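Side-chain contact in type I site-specific restriction-modification system, R (Restriction) subunit (Vibrio vulnificus, PDB 3H1T), which probably acts as the ATP-driven motor and DNA-cutting subunit of a type I restriction enzyme, here a fragment carrying its helicase-like domains: residues R180-I185 and T207-T212. Sequence-based numbering, arbitrary orientation.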
loop_
_atom_site.group_PDB
_atom_site.type_symbol
_atom_site.label_atom_id
_atom_site.label_comp_id
_atom_site.label_asym_id
_atom_site.label_seq_id
_atom_site.Cartn_x
_atom_site.Cartn_y
_atom_site.Cartn_z
ATOM N N ARG A 180 0.114 8.814 -6.842
ATOM C CA ARG A 180 1.546 8.552 -6.762
ATOM C C ARG A 180 2.025 7.637 -7.890
ATOM O O ARG A 180 1.223 6.985 -8.558
ATOM C CB ARG A 180 1.867 7.939 -5.401
ATOM C CG ARG A 180 1.532 8.869 -4.257
ATOM C CD ARG A 180 1.501 8.126 -2.950
ATOM N NE ARG A 180 1.242 9.016 -1.826
ATOM C CZ ARG A 180 1.146 8.609 -0.564
ATOM N NH1 ARG A 180 1.288 7.322 -0.274
ATOM N NH2 ARG A 180 0.906 9.487 0.404
ATOM N N TYR A 181 3.338 7.596 -8.089
ATOM C CA TYR A 181 3.944 6.786 -9.136
ATOM C C TYR A 181 3.546 5.312 -9.107
ATOM O O TYR A 181 3.251 4.742 -10.156
ATOM C CB TYR A 181 5.488 6.921 -9.118
ATOM C CG TYR A 181 6.229 5.992 -8.170
ATOM C CD1 TYR A 181 6.484 6.357 -6.845
ATOM C CD2 TYR A 181 6.669 4.738 -8.602
ATOM C CE1 TYR A 181 7.160 5.488 -5.978
ATOM C CE2 TYR A 181 7.348 3.873 -7.751
ATOM C CZ TYR A 181 7.591 4.247 -6.443
ATOM O OH TYR A 181 8.272 3.383 -5.618
ATOM N N TYR A 182 3.511 4.691 -7.929
ATOM C CA TYR A 182 3.151 3.280 -7.864
ATOM C C TYR A 182 1.667 3.013 -8.096
ATOM O O TYR A 182 1.303 1.963 -8.616
ATOM C CB TYR A 182 3.596 2.648 -6.546
ATOM C CG TYR A 182 2.989 3.241 -5.317
ATOM C CD1 TYR A 182 3.563 4.350 -4.705
ATOM C CD2 TYR A 182 1.823 2.708 -4.762
ATOM C CE1 TYR A 182 2.993 4.916 -3.566
ATOM C CE2 TYR A 182 1.244 3.269 -3.631
ATOM C CZ TYR A 182 1.831 4.373 -3.035
ATOM O OH TYR A 182 1.241 4.938 -1.924
ATOM N N GLN A 183 0.814 3.964 -7.725
ATOM C CA GLN A 183 -0.625 3.794 -7.945
ATOM C C GLN A 183 -0.894 3.821 -9.440
ATOM O O GLN A 183 -1.779 3.128 -9.949
ATOM C CB GLN A 183 -1.401 4.909 -7.253
ATOM C CG GLN A 183 -1.279 4.827 -5.750
ATOM C CD GLN A 183 -1.865 6.011 -5.007
ATOM O OE1 GLN A 183 -2.166 5.910 -3.818
ATOM N NE2 GLN A 183 -2.016 7.138 -5.692
ATOM N N GLN A 184 -0.119 4.639 -10.142
ATOM C CA GLN A 184 -0.244 4.748 -11.575
ATOM C C GLN A 184 0.187 3.442 -12.249
ATOM O O GLN A 184 -0.427 3.030 -13.231
ATOM C CB GLN A 184 0.597 5.917 -12.079
ATOM C CG GLN A 184 0.008 7.281 -11.770
ATOM C CD GLN A 184 0.845 8.408 -12.323
ATOM O OE1 GLN A 184 1.174 8.406 -13.502
ATOM N NE2 GLN A 184 1.188 9.381 -11.480
ATOM N N ILE A 185 1.247 2.806 -11.741
ATOM C CA ILE A 185 1.718 1.542 -12.295
ATOM C C ILE A 185 0.575 0.555 -12.167
ATOM O O ILE A 185 0.171 -0.087 -13.129
ATOM C CB ILE A 185 2.913 0.945 -11.491
ATOM C CG1 ILE A 185 4.043 1.968 -11.377
ATOM C CG2 ILE A 185 3.413 -0.324 -12.150
ATOM C CD1 ILE A 185 4.424 2.565 -12.678
ATOM N N THR A 207 -0.943 -2.454 3.095
ATOM C CA THR A 207 -2.035 -1.679 3.655
ATOM C C THR A 207 -1.640 -0.222 3.902
ATOM O O THR A 207 -0.556 0.068 4.415
ATOM C CB THR A 207 -2.539 -2.321 4.968
ATOM O OG1 THR A 207 -3.387 -1.400 5.661
ATOM C CG2 THR A 207 -1.391 -2.692 5.858
ATOM N N GLY A 208 -2.520 0.693 3.517
ATOM C CA GLY A 208 -2.242 2.102 3.712
ATOM C C GLY A 208 -1.500 2.745 2.562
ATOM O O GLY A 208 -0.922 3.812 2.718
ATOM N N THR A 209 -1.521 2.118 1.397
ATOM C CA THR A 209 -0.827 2.689 0.255
ATOM C C THR A 209 -1.742 3.231 -0.848
ATOM O O THR A 209 -1.255 3.768 -1.838
ATOM C CB THR A 209 0.187 1.673 -0.350
ATOM O OG1 THR A 209 -0.458 0.420 -0.625
ATOM C CG2 THR A 209 1.310 1.434 0.619
ATOM N N GLY A 210 -3.055 3.089 -0.689
ATOM C CA GLY A 210 -3.982 3.617 -1.679
ATOM C C GLY A 210 -4.714 2.664 -2.600
ATOM O O GLY A 210 -4.978 3.004 -3.755
ATOM N N LYS A 211 -5.071 1.490 -2.102
ATOM C CA LYS A 211 -5.775 0.517 -2.916
ATOM C C LYS A 211 -7.070 1.110 -3.474
ATOM O O LYS A 211 -7.454 0.815 -4.603
ATOM C CB LYS A 211 -6.042 -0.762 -2.091
ATOM C CG LYS A 211 -4.778 -1.365 -1.478
ATOM C CD LYS A 211 -5.064 -2.671 -0.738
ATOM C CE LYS A 211 -4.152 -2.878 0.476
ATOM N NZ LYS A 211 -4.909 -2.693 1.755
ATOM N N THR A 212 -7.721 1.970 -2.695
ATOM C CA THR A 212 -8.971 2.591 -3.142
ATOM C C THR A 212 -8.751 3.631 -4.235
ATOM O O THR A 212 -9.605 3.790 -5.115
ATOM C CB THR A 212 -9.725 3.248 -1.973
ATOM O OG1 THR A 212 -10.165 2.237 -1.054
ATOM C CG2 THR A 212 -10.932 4.019 -2.479
HETATM O O HOH W 1 0.944 5.845 2.092
#
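Tyr182 donates its phenolic hydrogen to the backbone carbonyl of Thr209, OH to O 2.8 Å, a direct hydrogen bond between 180-185 and 207-212. The carbonyl oxygen lies at the ring edge, near its plane and 3.1 Å from CE2; the hydroxyl approaches at a C=O...O angle of 125° and 19° out of the carbonyl plane. CB of Thr209, displaced to one side of the ring plane, is 3.8 Å from CE2 of Tyr182. With CG between the backbone N and the carbonyl carbon (chi1 61°), the phenol of Tyr182 points past the N-terminal end of its helix, and its hydroxyl comes beside the side chain of Arg180. NH1 of Arg180 gives a 2.9 Å hydrogen bond to Tyr182 OH, which lies near the guanidinium plane, so the hydroxyl accepts one bond while donating another, which should hold its rotation in place. NH1 also reaches a water, which donates to Gly208 O, an indirect tie to the loop. The side chain of Gln183, extended beyond CG, brings its amide up to the Thr209 carbonyl and Gly210. Thr209 OG1 turns back to Ala206 O. Residues 206-212, Ala-Thr-Gly-Thr-Gly-Lys-Thr, form the P-loop (Walker A motif), with Gly208 and Gly210 at positive phi. The contact joins the start of helix 181-195 to the turn between strand 200-205 and helix 211-224, while Tyr360 of strand 358-360 stacks on the Tyr182 ring.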